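Local structure of CDA peptide synthetase I (Streptomyces coelicolor, 5DU9) at residues S384-G388 with D408-N412; T242-L246 with L421-E426; P362-M367 with D392-T398; Y32-L38 with Y152-H158. The protein is a condensation-domain fragment of a peptide synthetase, a two-lobed fold in which a pocket between the lobes holds (2S)-2-amino-N-butyl-propanamide. The protein carries 1 engineered substitution. All coordinates share one frame; numbering follows the deposited sequence.

Contact 1: S384-G388 with D408-N412; sequences SISSG and DFEGN
The carboxylate of Glu410 takes two direct hydrogen bonds from Ser387, one on each oxygen. The backbone N of Ser387 reaches Glu410 OE2 at 3.0 Å, while Ser387 OG donates to Glu410 OE1 over 2.6 Å. Both donors come from the syn side, about 20° out of the carboxylate plane. An extended Glu410 chain (chi2 -177°) carries its acid over to the 384-388 backbone, and a serine suits the far side because it offers a main-chain N-H and a hydroxyl close together. Ser387 also touches (2S)-2-amino-N-butyl-propanamide. Asn394 ND2 adds a further bond to OE1, which helps fix the rotation of this buried acid.

Water supplies the second kind of link. One molecule accepts from Ser384 OG at 2.6 Å and donates to Glu410 OE2 at 2.6 Å and to Asp408 OD2 at 2.7 Å, joining two acids that would probably repel one another if both are charged. Asp408 OD1 is taken by Ser245 OG.

Residues 384-388 leave strand 379-384 through a classic beta bulge, where Ile385 and Ser386 both face Gly35. Strand 404-411, between strands 242-248 and 393-398, supplies the acids from the other sheet, and Ile385 packs on Gln119 and Met122 of helix 114-126.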
loop_
_atom_site.group_PDB
_atom_site.type_symbol
_atom_site.label_atom_id
_atom_site.label_comp_id
_atom_site.label_asym_id
_atom_site.label_seq_id
_atom_site.Cartn_x
_atom_site.Cartn_y
_atom_site.Cartn_z
ATOM N N SER A 384 -4.881 -6.697 2.684
ATOM C CA SER A 384 -3.622 -6.150 3.157
ATOM C C SER A 384 -3.218 -6.802 4.474
ATOM O O SER A 384 -4.070 -7.118 5.304
ATOM C CB SER A 384 -3.747 -4.632 3.317
ATOM O OG SER A 384 -2.527 -4.054 3.736
ATOM N N ILE A 385 -1.919 -7.023 4.654
ATOM C CA ILE A 385 -1.393 -7.535 5.919
ATOM C C ILE A 385 -0.641 -6.419 6.631
ATOM O O ILE A 385 -0.846 -6.183 7.821
ATOM C CB ILE A 385 -0.465 -8.757 5.707
ATOM C CG1 ILE A 385 -1.260 -9.947 5.156
ATOM C CG2 ILE A 385 0.234 -9.149 7.005
ATOM C CD1 ILE A 385 -2.361 -10.466 6.078
ATOM N N SER A 386 0.230 -5.741 5.893
ATOM C CA SER A 386 0.930 -4.569 6.400
ATOM C C SER A 386 1.421 -3.743 5.222
ATOM O O SER A 386 2.180 -4.234 4.395
ATOM C CB SER A 386 2.095 -4.972 7.299
ATOM O OG SER A 386 2.754 -3.826 7.806
ATOM N N SER A 387 0.980 -2.490 5.139
ATOM C CA SER A 387 1.276 -1.658 3.975
ATOM C C SER A 387 2.603 -0.910 4.092
ATOM O O SER A 387 3.130 -0.431 3.092
ATOM C CB SER A 387 0.143 -0.650 3.733
ATOM O OG SER A 387 0.206 0.450 4.631
ATOM N N GLY A 388 3.149 -0.821 5.300
ATOM C CA GLY A 388 4.407 -0.128 5.510
ATOM C C GLY A 388 4.521 0.425 6.916
ATOM O O GLY A 388 3.527 0.491 7.638
ATOM N N ASP A 408 -8.250 -1.397 7.450
ATOM C CA ASP A 408 -7.126 -1.685 8.333
ATOM C C ASP A 408 -6.602 -0.398 8.952
ATOM O O ASP A 408 -6.262 0.549 8.238
ATOM C CB ASP A 408 -5.999 -2.388 7.573
ATOM C CG ASP A 408 -6.257 -3.871 7.374
ATOM O OD1 ASP A 408 -7.432 -4.262 7.272
ATOM O OD2 ASP A 408 -5.278 -4.646 7.333
ATOM N N PHE A 409 -6.566 -0.361 10.278
ATOM C CA PHE A 409 -5.880 0.701 10.998
ATOM C C PHE A 409 -4.518 0.174 11.406
ATOM O O PHE A 409 -4.416 -0.767 12.190
ATOM C CB PHE A 409 -6.681 1.161 12.218
ATOM C CG PHE A 409 -7.644 2.281 11.925
ATOM C CD1 PHE A 409 -8.414 2.269 10.775
ATOM C CD2 PHE A 409 -7.790 3.339 12.811
ATOM C CE1 PHE A 409 -9.302 3.298 10.504
ATOM C CE2 PHE A 409 -8.675 4.371 12.543
ATOM C CZ PHE A 409 -9.432 4.348 11.391
ATOM N N GLU A 410 -3.479 0.774 10.841
ATOM C CA GLU A 410 -2.105 0.378 11.103
ATOM C C GLU A 410 -1.448 1.434 11.972
ATOM O O GLU A 410 -1.103 2.514 11.489
ATOM C CB GLU A 410 -1.339 0.205 9.791
ATOM C CG GLU A 410 -2.045 -0.676 8.772
ATOM C CD GLU A 410 -1.228 -0.890 7.509
ATOM O OE1 GLU A 410 -0.458 0.016 7.133
ATOM O OE2 GLU A 410 -1.361 -1.965 6.883
ATOM N N GLY A 411 -1.286 1.122 13.253
ATOM C CA GLY A 411 -0.792 2.084 14.222
ATOM C C GLY A 411 0.629 1.827 14.673
ATOM O O GLY A 411 1.024 0.683 14.902
ATOM N N ASN A 412 1.400 2.904 14.801
ATOM C CA ASN A 412 2.703 2.842 15.442
ATOM C C ASN A 412 2.524 2.298 16.861
ATOM O O ASN A 412 1.734 2.841 17.632
ATOM C CB ASN A 412 3.358 4.225 15.460
ATOM C CG ASN A 412 4.728 4.221 16.123
ATOM O OD1 ASN A 412 4.857 3.937 17.312
ATOM N ND2 ASN A 412 5.756 4.548 15.354
HETATM O O HOH W 1 -2.921 -3.940 6.324
HETATM O O HOH W 2 -6.886 -6.695 5.941
HETATM O O HOH W 3 -5.315 -7.304 7.376
#

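Contact 2: T242-L246 with L421-E426; sequences TVRSL and LTVLQE
Gln425 reaches down from its helix so that NE2 donates to the carbonyl oxygen of Arg244 at 2.9 Å, arriving from above the carbonyl plane. Its chi1 of 143° is well away from a staggered value, a mild strain that brings the otherwise extended chain to this oxygen. The flat of the same amide supports Leu246, whose CB lies 3.4 Å from Gln425 CD, almost straight above it. Leu246 CD2 goes on to the aliphatic CG of Gln425 at 3.8 Å, so glutamine serves with both its polar end and its methylenes.

Arg244 bends at chi2 (-64°), which folds the guanidinium back along its own strand. NH1 donates to Val243 O at 2.9 Å, within the guanidinium plane, and leaves CG to pack at 4.0 Å on Leu421 CB. Thr422 OG1 lies beside the same methylenes. At the start of the segment, Leu421 CD1 presses on Thr242 O at 3.3 Å, with the threonine CB and CG2 close by.

Strand and helix axes run 8.6 Å apart at 40°. Strand 242-248 borders the four-stranded sheet and pairs with strand 404-411; helix 418-437 lies across both, with Phe409 of the inner strand packed against Leu424 and Gln425.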
loop_
_atom_site.group_PDB
_atom_site.type_symbol
_atom_site.label_atom_id
_atom_site.label_comp_id
_atom_site.label_asym_id
_atom_site.label_seq_id
_atom_site.Cartn_x
_atom_site.Cartn_y
_atom_site.Cartn_z
ATOM N N THR A 242 1.151 -2.079 14.412
ATOM C CA THR A 242 0.135 -2.983 14.913
ATOM C C THR A 242 -1.063 -2.805 14.002
ATOM O O THR A 242 -1.480 -1.676 13.754
ATOM C CB THR A 242 -0.245 -2.677 16.366
ATOM O OG1 THR A 242 0.913 -2.810 17.199
ATOM C CG2 THR A 242 -1.333 -3.623 16.851
ATOM N N VAL A 243 -1.603 -3.906 13.493
ATOM C CA VAL A 243 -2.655 -3.839 12.485
ATOM C C VAL A 243 -3.953 -4.412 13.029
ATOM O O VAL A 243 -3.986 -5.538 13.532
ATOM C CB VAL A 243 -2.252 -4.596 11.200
ATOM C CG1 VAL A 243 -3.331 -4.467 10.134
ATOM C CG2 VAL A 243 -0.923 -4.078 10.671
ATOM N N ARG A 244 -5.017 -3.619 12.944
ATOM C CA ARG A 244 -6.348 -4.088 13.296
ATOM C C ARG A 244 -7.261 -3.906 12.100
ATOM O O ARG A 244 -7.327 -2.830 11.498
ATOM C CB ARG A 244 -6.888 -3.351 14.524
ATOM C CG ARG A 244 -6.193 -3.741 15.825
ATOM C CD ARG A 244 -6.431 -5.209 16.183
ATOM N NE ARG A 244 -5.744 -5.600 17.414
ATOM C CZ ARG A 244 -4.506 -6.087 17.470
ATOM N NH1 ARG A 244 -3.788 -6.251 16.363
ATOM N NH2 ARG A 244 -3.980 -6.415 18.644
ATOM N N SER A 245 -7.957 -4.982 11.756
ATOM C CA SER A 245 -8.733 -5.034 10.527
ATOM C C SER A 245 -10.216 -5.189 10.836
ATOM O O SER A 245 -10.600 -5.971 11.704
ATOM C CB SER A 245 -8.240 -6.185 9.648
ATOM O OG SER A 245 -8.889 -6.177 8.391
ATOM N N LEU A 246 -11.039 -4.430 10.122
ATOM C CA LEU A 246 -12.485 -4.467 10.299
ATOM C C LEU A 246 -13.151 -4.717 8.959
ATOM O O LEU A 246 -12.964 -3.951 8.022
ATOM C CB LEU A 246 -12.990 -3.158 10.909
ATOM C CG LEU A 246 -14.505 -2.974 11.023
ATOM C CD1 LEU A 246 -15.121 -4.063 11.885
ATOM C CD2 LEU A 246 -14.832 -1.601 11.581
ATOM N N LEU A 421 -6.754 0.897 18.600
ATOM C CA LEU A 421 -6.991 0.948 17.163
ATOM C C LEU A 421 -8.373 0.405 16.831
ATOM O O LEU A 421 -9.059 0.935 15.962
ATOM C CB LEU A 421 -5.911 0.164 16.408
ATOM C CG LEU A 421 -4.510 0.782 16.446
ATOM C CD1 LEU A 421 -3.466 -0.217 15.972
ATOM C CD2 LEU A 421 -4.456 2.047 15.600
ATOM N N THR A 422 -8.783 -0.644 17.537
ATOM C CA THR A 422 -10.106 -1.229 17.342
ATOM C C THR A 422 -11.193 -0.205 17.665
ATOM O O THR A 422 -12.137 -0.027 16.900
ATOM C CB THR A 422 -10.290 -2.493 18.213
ATOM O OG1 THR A 422 -9.412 -3.521 17.741
ATOM C CG2 THR A 422 -11.728 -3.008 18.157
ATOM N N VAL A 423 -11.044 0.476 18.796
ATOM C CA VAL A 423 -12.004 1.494 19.208
ATOM C C VAL A 423 -12.057 2.649 18.208
ATOM O O VAL A 423 -13.137 3.077 17.799
ATOM C CB VAL A 423 -11.662 2.035 20.610
ATOM C CG1 VAL A 423 -12.564 3.191 20.984
ATOM C CG2 VAL A 423 -11.809 0.932 21.631
ATOM N N LEU A 424 -10.890 3.147 17.818
ATOM C CA LEU A 424 -10.791 4.277 16.899
ATOM C C LEU A 424 -11.410 3.967 15.543
ATOM O O LEU A 424 -12.120 4.782 14.948
ATOM C CB LEU A 424 -9.325 4.660 16.713
ATOM C CG LEU A 424 -9.038 6.027 16.106
ATOM C CD1 LEU A 424 -9.431 7.126 17.073
ATOM C CD2 LEU A 424 -7.568 6.126 15.747
ATOM N N GLN A 425 -11.109 2.775 15.051
ATOM C CA GLN A 425 -11.552 2.345 13.739
ATOM C C GLN A 425 -13.073 2.183 13.686
ATOM O O GLN A 425 -13.700 2.577 12.707
ATOM C CB GLN A 425 -10.812 1.055 13.377
ATOM C CG GLN A 425 -11.546 -0.010 12.628
ATOM C CD GLN A 425 -10.675 -1.245 12.508
ATOM O OE1 GLN A 425 -10.781 -2.176 13.306
ATOM N NE2 GLN A 425 -9.772 -1.235 11.538
ATOM N N GLU A 426 -13.672 1.640 14.743
ATOM C CA GLU A 426 -15.126 1.528 14.792
ATOM C C GLU A 426 -15.772 2.913 14.876
ATOM O O GLU A 426 -16.780 3.178 14.218
ATOM C CB GLU A 426 -15.565 0.665 15.975
ATOM C CG GLU A 426 -17.079 0.480 16.081
ATOM C CD GLU A 426 -17.698 -0.067 14.806
ATOM O OE1 GLU A 426 -17.339 -1.194 14.404
ATOM O OE2 GLU A 426 -18.539 0.633 14.203
HETATM O O HOH W 4 -10.610 -4.316 14.442
#

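Contact 3: P362-M367 with D392-T398; sequences PTVNVM and DLNIVLT
Asn394 and Thr363 lie side by side and point the same way, the threonine CB coming obliquely to the oxygen end of the asparagine amide, 3.5 Å from OD1. The nitrogen end turns to Glu410, to which ND2 donates. Two residues along, the Asn365 amide has Val396 CG1 over one face at its nitrogen end, 4.1 Å from ND2. Asn365 CG stands anti to the backbone N (chi1 -178°), and Val396 CG1 does the same, which lets the two side chains run alongside each other.

The backbones between these amides form a parallel pair, within 12° of each other, at one border of the mixed four-stranded sheet. Five hydrogen bonds link them: Thr363 and Asn365 each use both N and O, and Met367 gives its N to Leu397 O at 3.0 Å. The bond from Asn365 N to Ile395 O is 2.8 Å long and nearly straight at 173°. Pro362 has no N-H to give, but its CA makes a CH···O contact of 3.3 Å with Leu393 O.

Branched and apolar residues fill the opposite face, where Val364 and Val366 turn with Ile395 and Leu397; helix 267-283 packs there through Ile272 and Ala268, and Phe409 touches Ile395. On the asparagine face, Thr363 OG1 is hydrogen-bonded by Arg312 of the ligand pocket.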
loop_
_atom_site.group_PDB
_atom_site.type_symbol
_atom_site.label_atom_id
_atom_site.label_comp_id
_atom_site.label_asym_id
_atom_site.label_seq_id
_atom_site.Cartn_x
_atom_site.Cartn_y
_atom_site.Cartn_z
ATOM N N PRO A 362 -2.356 11.202 9.101
ATOM C CA PRO A 362 -2.593 9.779 8.851
ATOM C C PRO A 362 -2.546 9.489 7.361
ATOM O O PRO A 362 -3.053 10.285 6.577
ATOM C CB PRO A 362 -3.994 9.541 9.422
ATOM C CG PRO A 362 -4.618 10.897 9.499
ATOM C CD PRO A 362 -3.493 11.840 9.784
ATOM N N THR A 363 -1.923 8.387 6.968
ATOM C CA THR A 363 -1.933 7.993 5.571
ATOM C C THR A 363 -3.283 7.376 5.250
ATOM O O THR A 363 -3.700 6.424 5.906
ATOM C CB THR A 363 -0.811 6.994 5.242
ATOM O OG1 THR A 363 0.462 7.598 5.507
ATOM C CG2 THR A 363 -0.873 6.578 3.773
ATOM N N VAL A 364 -3.968 7.937 4.257
ATOM C CA VAL A 364 -5.252 7.412 3.811
ATOM C C VAL A 364 -5.050 6.733 2.465
ATOM O O VAL A 364 -4.898 7.392 1.437
ATOM C CB VAL A 364 -6.316 8.515 3.698
ATOM C CG1 VAL A 364 -7.663 7.919 3.280
ATOM C CG2 VAL A 364 -6.444 9.249 5.021
ATOM N N ASN A 365 -5.053 5.404 2.500
ATOM C CA ASN A 365 -4.739 4.573 1.352
ATOM C C ASN A 365 -5.963 3.781 0.918
ATOM O O ASN A 365 -6.208 2.680 1.417
ATOM C CB ASN A 365 -3.580 3.632 1.704
ATOM C CG ASN A 365 -3.154 2.755 0.546
ATOM O OD1 ASN A 365 -3.604 2.927 -0.584
ATOM N ND2 ASN A 365 -2.264 1.810 0.828
ATOM N N VAL A 366 -6.740 4.362 0.008
ATOM C CA VAL A 366 -7.881 3.680 -0.579
ATOM C C VAL A 366 -7.337 2.932 -1.780
ATOM O O VAL A 366 -7.070 3.528 -2.824
ATOM C CB VAL A 366 -8.994 4.655 -0.990
ATOM C CG1 VAL A 366 -10.206 3.885 -1.515
ATOM C CG2 VAL A 366 -9.394 5.534 0.183
ATOM N N MET A 367 -7.143 1.628 -1.628
ATOM C CA MET A 367 -6.489 0.861 -2.677
ATOM C C MET A 367 -7.372 0.797 -3.914
ATOM O O MET A 367 -8.600 0.704 -3.811
ATOM C CB MET A 367 -6.139 -0.545 -2.193
ATOM C CG MET A 367 -5.003 -0.557 -1.183
ATOM S SD MET A 367 -4.290 -2.192 -0.920
ATOM C CE MET A 367 -3.361 -2.411 -2.437
ATOM N N ASP A 392 2.802 7.159 12.954
ATOM C CA ASP A 392 1.521 7.430 13.591
ATOM C C ASP A 392 0.478 6.399 13.153
ATOM O O ASP A 392 0.301 5.375 13.813
ATOM C CB ASP A 392 1.072 8.860 13.257
ATOM C CG ASP A 392 -0.370 9.137 13.641
ATOM O OD1 ASP A 392 -0.789 8.716 14.734
ATOM O OD2 ASP A 392 -1.086 9.776 12.840
ATOM N N LEU A 393 -0.193 6.660 12.038
ATOM C CA LEU A 393 -1.319 5.832 11.610
ATOM C C LEU A 393 -1.448 5.741 10.095
ATOM O O LEU A 393 -1.379 6.756 9.401
ATOM C CB LEU A 393 -2.622 6.389 12.201
ATOM C CG LEU A 393 -3.927 5.654 11.880
ATOM C CD1 LEU A 393 -3.990 4.312 12.587
ATOM C CD2 LEU A 393 -5.119 6.523 12.261
ATOM N N ASN A 394 -1.634 4.523 9.588
ATOM C CA ASN A 394 -2.103 4.317 8.221
ATOM C C ASN A 394 -3.527 3.817 8.276
ATOM O O ASN A 394 -3.854 2.962 9.101
ATOM C CB ASN A 394 -1.267 3.292 7.440
ATOM C CG ASN A 394 0.215 3.550 7.506
ATOM O OD1 ASN A 394 0.670 4.692 7.414
ATOM N ND2 ASN A 394 0.991 2.475 7.642
ATOM N N ILE A 395 -4.361 4.341 7.387
ATOM C CA ILE A 395 -5.716 3.847 7.202
ATOM C C ILE A 395 -5.792 3.244 5.809
ATOM O O ILE A 395 -5.686 3.953 4.818
ATOM C CB ILE A 395 -6.762 4.962 7.363
ATOM C CG1 ILE A 395 -6.682 5.537 8.779
ATOM C CG2 ILE A 395 -8.158 4.425 7.077
ATOM C CD1 ILE A 395 -7.541 6.756 9.007
ATOM N N VAL A 396 -5.963 1.929 5.748
ATOM C CA VAL A 396 -5.912 1.199 4.491
ATOM C C VAL A 396 -7.275 0.586 4.205
ATOM O O VAL A 396 -7.847 -0.096 5.055
ATOM C CB VAL A 396 -4.839 0.093 4.533
ATOM C CG1 VAL A 396 -4.702 -0.580 3.172
ATOM C CG2 VAL A 396 -3.500 0.667 4.988
ATOM N N LEU A 397 -7.799 0.852 3.013
ATOM C CA LEU A 397 -9.056 0.257 2.576
ATOM C C LEU A 397 -8.825 -0.622 1.366
ATOM O O LEU A 397 -8.110 -0.239 0.443
ATOM C CB LEU A 397 -10.089 1.323 2.226
ATOM C CG LEU A 397 -10.869 1.938 3.381
ATOM C CD1 LEU A 397 -9.979 2.806 4.239
ATOM C CD2 LEU A 397 -12.032 2.738 2.839
ATOM N N THR A 398 -9.433 -1.803 1.390
ATOM C CA THR A 398 -9.484 -2.672 0.226
ATOM C C THR A 398 -10.934 -3.045 -0.019
ATOM O O THR A 398 -11.694 -3.244 0.922
ATOM C CB THR A 398 -8.642 -3.947 0.413
ATOM O OG1 THR A 398 -9.182 -4.732 1.479
ATOM C CG2 THR A 398 -7.211 -3.589 0.733
#

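Contact 4: Y32-L38 with Y152-H158; sequences YRTGSCL and YYLGVHH. With UM2 ((2S)-2-amino-N-butyl-propanamide), chain E.
Tyr32-Leu38 and Tyr152-His158 run antiparallel, axes 4.7 Å apart, joined by seven backbone hydrogen bonds from His158 N to Tyr32 O at one end to the Leu38-Tyr152 pair at the other. They are inner strands of the six-stranded mixed sheet, and His157 and His158 begin the HHxxxDG signature of condensation domains.

Arg33 bends at chi2 and chi3 (-47°) so that NE comes back to Val156 O at 3.3 Å; Thr34 N reaches that oxygen from the opposite face of its plane. NH1 goes on to Thr128 O and NH2 to Asp125 in a salt bridge; Tyr153 OH bonds to the same acid. Glycines suit positions 35 and 155: the Tyr153 ring lies over Gly155 N, 3.6 Å below, and room beside Gly35 is tight next to Tyr153 CE1 and Leu154 O. On the sheet face carrying Thr34 and Val156, Thr34 OG1 sits between its backbone N and carbonyl carbon, only 3.1 Å from Val156 CG2, which leaves Thr34 CG2 to lean on His158 CD2 at 3.7 Å. Back on the Arg33 face, the His157 ring has Tyr32 O over one side, while its NE2 bonds to Gln23. His158 NE2 accepts, at the edge and in the plane of its ring, a 2.8 Å hydrogen bond from NCQ of (2S)-2-amino-N-butyl-propanamide.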
loop_
_atom_site.group_PDB
_atom_site.type_symbol
_atom_site.label_atom_id
_atom_site.label_comp_id
_atom_site.label_asym_id
_atom_site.label_seq_id
_atom_site.Cartn_x
_atom_site.Cartn_y
_atom_site.Cartn_z
ATOM N N TYR A 32 10.556 -2.393 7.401
ATOM C CA TYR A 32 10.117 -2.201 6.019
ATOM C C TYR A 32 9.713 -3.528 5.367
ATOM O O TYR A 32 9.624 -3.626 4.142
ATOM C CB TYR A 32 11.209 -1.475 5.219
ATOM C CG TYR A 32 11.196 0.008 5.524
ATOM C CD1 TYR A 32 11.888 0.521 6.616
ATOM C CD2 TYR A 32 10.451 0.887 4.753
ATOM C CE1 TYR A 32 11.852 1.869 6.918
ATOM C CE2 TYR A 32 10.410 2.238 5.048
ATOM C CZ TYR A 32 11.113 2.725 6.125
ATOM O OH TYR A 32 11.067 4.069 6.418
ATOM N N ARG A 33 9.437 -4.535 6.195
ATOM C CA ARG A 33 8.730 -5.730 5.732
ATOM C C ARG A 33 7.252 -5.409 5.588
ATOM O O ARG A 33 6.615 -4.943 6.538
ATOM C CB ARG A 33 8.889 -6.907 6.700
ATOM C CG ARG A 33 10.293 -7.495 6.834
ATOM C CD ARG A 33 10.748 -8.252 5.594
ATOM N NE ARG A 33 9.745 -9.185 5.070
ATOM C CZ ARG A 33 9.715 -10.499 5.292
ATOM N NH1 ARG A 33 10.630 -11.098 6.049
ATOM N NH2 ARG A 33 8.757 -11.229 4.740
ATOM N N THR A 34 6.710 -5.666 4.403
ATOM C CA THR A 34 5.298 -5.438 4.128
ATOM C C THR A 34 4.683 -6.714 3.590
ATOM O O THR A 34 5.388 -7.686 3.315
ATOM C CB THR A 34 5.105 -4.295 3.121
ATOM O OG1 THR A 34 5.865 -4.571 1.940
ATOM C CG2 THR A 34 5.577 -2.986 3.714
ATOM N N GLY A 35 3.367 -6.729 3.442
ATOM C CA GLY A 35 2.728 -7.925 2.941
ATOM C C GLY A 35 1.256 -7.795 2.644
ATOM O O GLY A 35 0.588 -6.842 3.047
ATOM N N SER A 36 0.759 -8.787 1.916
ATOM C CA SER A 36 -0.660 -8.917 1.638
ATOM C C SER A 36 -0.932 -10.398 1.477
ATOM O O SER A 36 -0.007 -11.208 1.533
ATOM C CB SER A 36 -1.062 -8.153 0.379
ATOM O OG SER A 36 -0.446 -8.720 -0.765
ATOM N N CYS A 37 -2.190 -10.758 1.269
ATOM C CA CYS A 37 -2.518 -12.142 0.973
ATOM C C CYS A 37 -3.750 -12.227 0.090
ATOM O O CYS A 37 -4.463 -11.240 -0.079
ATOM C CB CYS A 37 -2.736 -12.938 2.262
ATOM S SG CYS A 37 -4.175 -12.440 3.235
ATOM N N LEU A 38 -3.964 -13.406 -0.490
ATOM C CA LEU A 38 -5.185 -13.717 -1.221
ATOM C C LEU A 38 -5.994 -14.736 -0.443
ATOM O O LEU A 38 -5.479 -15.790 -0.077
ATOM C CB LEU A 38 -4.883 -14.284 -2.613
ATOM C CG LEU A 38 -4.203 -13.416 -3.667
ATOM C CD1 LEU A 38 -4.019 -14.236 -4.932
ATOM C CD2 LEU A 38 -4.999 -12.152 -3.958
ATOM N N TYR A 152 -3.034 -17.390 0.258
ATOM C CA TYR A 152 -1.697 -17.181 -0.288
ATOM C C TYR A 152 -1.101 -15.927 0.318
ATOM O O TYR A 152 -1.639 -14.839 0.128
ATOM C CB TYR A 152 -1.725 -17.055 -1.815
ATOM C CG TYR A 152 -0.341 -17.059 -2.427
ATOM C CD1 TYR A 152 0.491 -15.947 -2.339
ATOM C CD2 TYR A 152 0.145 -18.187 -3.076
ATOM C CE1 TYR A 152 1.761 -15.958 -2.884
ATOM C CE2 TYR A 152 1.408 -18.203 -3.629
ATOM C CZ TYR A 152 2.212 -17.086 -3.528
ATOM O OH TYR A 152 3.475 -17.106 -4.072
ATOM N N TYR A 153 0.011 -16.084 1.032
ATOM C CA TYR A 153 0.707 -14.961 1.654
ATOM C C TYR A 153 1.895 -14.511 0.825
ATOM O O TYR A 153 2.760 -15.308 0.470
ATOM C CB TYR A 153 1.177 -15.342 3.059
ATOM C CG TYR A 153 2.212 -14.407 3.664
ATOM C CD1 TYR A 153 1.876 -13.116 4.056
ATOM C CD2 TYR A 153 3.517 -14.831 3.871
ATOM C CE1 TYR A 153 2.816 -12.271 4.621
ATOM C CE2 TYR A 153 4.464 -13.992 4.437
ATOM C CZ TYR A 153 4.107 -12.717 4.816
ATOM O OH TYR A 153 5.055 -11.890 5.383
ATOM N N LEU A 154 1.921 -13.215 0.537
ATOM C CA LEU A 154 3.039 -12.573 -0.136
ATOM C C LEU A 154 3.696 -11.591 0.819
ATOM O O LEU A 154 3.154 -10.518 1.090
ATOM C CB LEU A 154 2.572 -11.851 -1.403
ATOM C CG LEU A 154 3.615 -10.975 -2.106
ATOM C CD1 LEU A 154 4.778 -11.806 -2.616
ATOM C CD2 LEU A 154 2.974 -10.191 -3.242
ATOM N N GLY A 155 4.856 -11.981 1.339
ATOM C CA GLY A 155 5.650 -11.116 2.188
ATOM C C GLY A 155 6.788 -10.572 1.357
ATOM O O GLY A 155 7.380 -11.299 0.565
ATOM N N VAL A 156 7.090 -9.291 1.526
ATOM C CA VAL A 156 8.150 -8.668 0.751
ATOM C C VAL A 156 8.928 -7.686 1.596
ATOM O O VAL A 156 8.496 -7.299 2.685
ATOM C CB VAL A 156 7.597 -7.918 -0.485
ATOM C CG1 VAL A 156 6.846 -8.868 -1.410
ATOM C CG2 VAL A 156 6.693 -6.754 -0.063
ATOM N N HIS A 157 10.091 -7.301 1.089
ATOM C CA HIS A 157 10.738 -6.088 1.544
ATOM C C HIS A 157 10.169 -4.962 0.704
ATOM O O HIS A 157 10.057 -5.096 -0.510
ATOM C CB HIS A 157 12.252 -6.157 1.399
ATOM C CG HIS A 157 12.966 -5.119 2.201
ATOM N ND1 HIS A 157 12.879 -3.772 1.918
ATOM C CD2 HIS A 157 13.759 -5.227 3.292
ATOM C CE1 HIS A 157 13.598 -3.095 2.797
ATOM N NE2 HIS A 157 14.137 -3.954 3.644
ATOM N N HIS A 158 9.789 -3.860 1.343
ATOM C CA HIS A 158 9.167 -2.757 0.626
ATOM C C HIS A 158 10.051 -2.230 -0.513
ATOM O O HIS A 158 9.546 -1.639 -1.469
ATOM C CB HIS A 158 8.818 -1.625 1.602
ATOM C CG HIS A 158 7.652 -0.793 1.169
ATOM N ND1 HIS A 158 7.231 -0.724 -0.142
ATOM C CD2 HIS A 158 6.801 -0.013 1.877
ATOM C CE1 HIS A 158 6.179 0.072 -0.223
ATOM N NE2 HIS A 158 5.901 0.518 0.988
HETATM C CCH UM2 E . 9.954 7.135 1.203
HETATM C CCI UM2 E . 9.549 5.776 0.659
HETATM C CCJ UM2 E . 9.263 4.756 1.764
HETATM C CCK UM2 E . 7.862 4.896 2.360
HETATM N NCL UM2 E . 6.817 4.226 1.597
HETATM C CCM UM2 E . 5.844 3.529 2.190
HETATM O OCN UM2 E . 5.972 3.002 3.285
HETATM C CCO UM2 E . 4.534 3.434 1.459
HETATM C CCP UM2 E . 3.660 4.626 1.834
HETATM N NCQ UM2 E . 3.825 2.200 1.849
HETATM O O HOH W 5 6.549 -9.493 5.118
HETATM O O HOH W 6 2.179 -8.644 -0.591
#

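How the contacts relate
From the N terminus, contact 4 is the first to close, joining 32-38 to 152-158 inside the six-stranded sheet before any other contact opens. Contact 2 then opens at 242-246 and closes only at 421-426, so its long loop encloses both remaining contacts. Within it contacts 3 and 1 cross: 362-367, 384-388, 392-398 and 408-412 alternate along the chain. Contacts 2 and 3 lie at the two borders of the four-stranded sheet, and strand 404-411 of contact 1 runs between 242-248 and 393-398. The other side of contact 1 reaches contact 4, since Ile385 and Ser386 pair with Gly35, and thereby ties the two sheets together near the ligand.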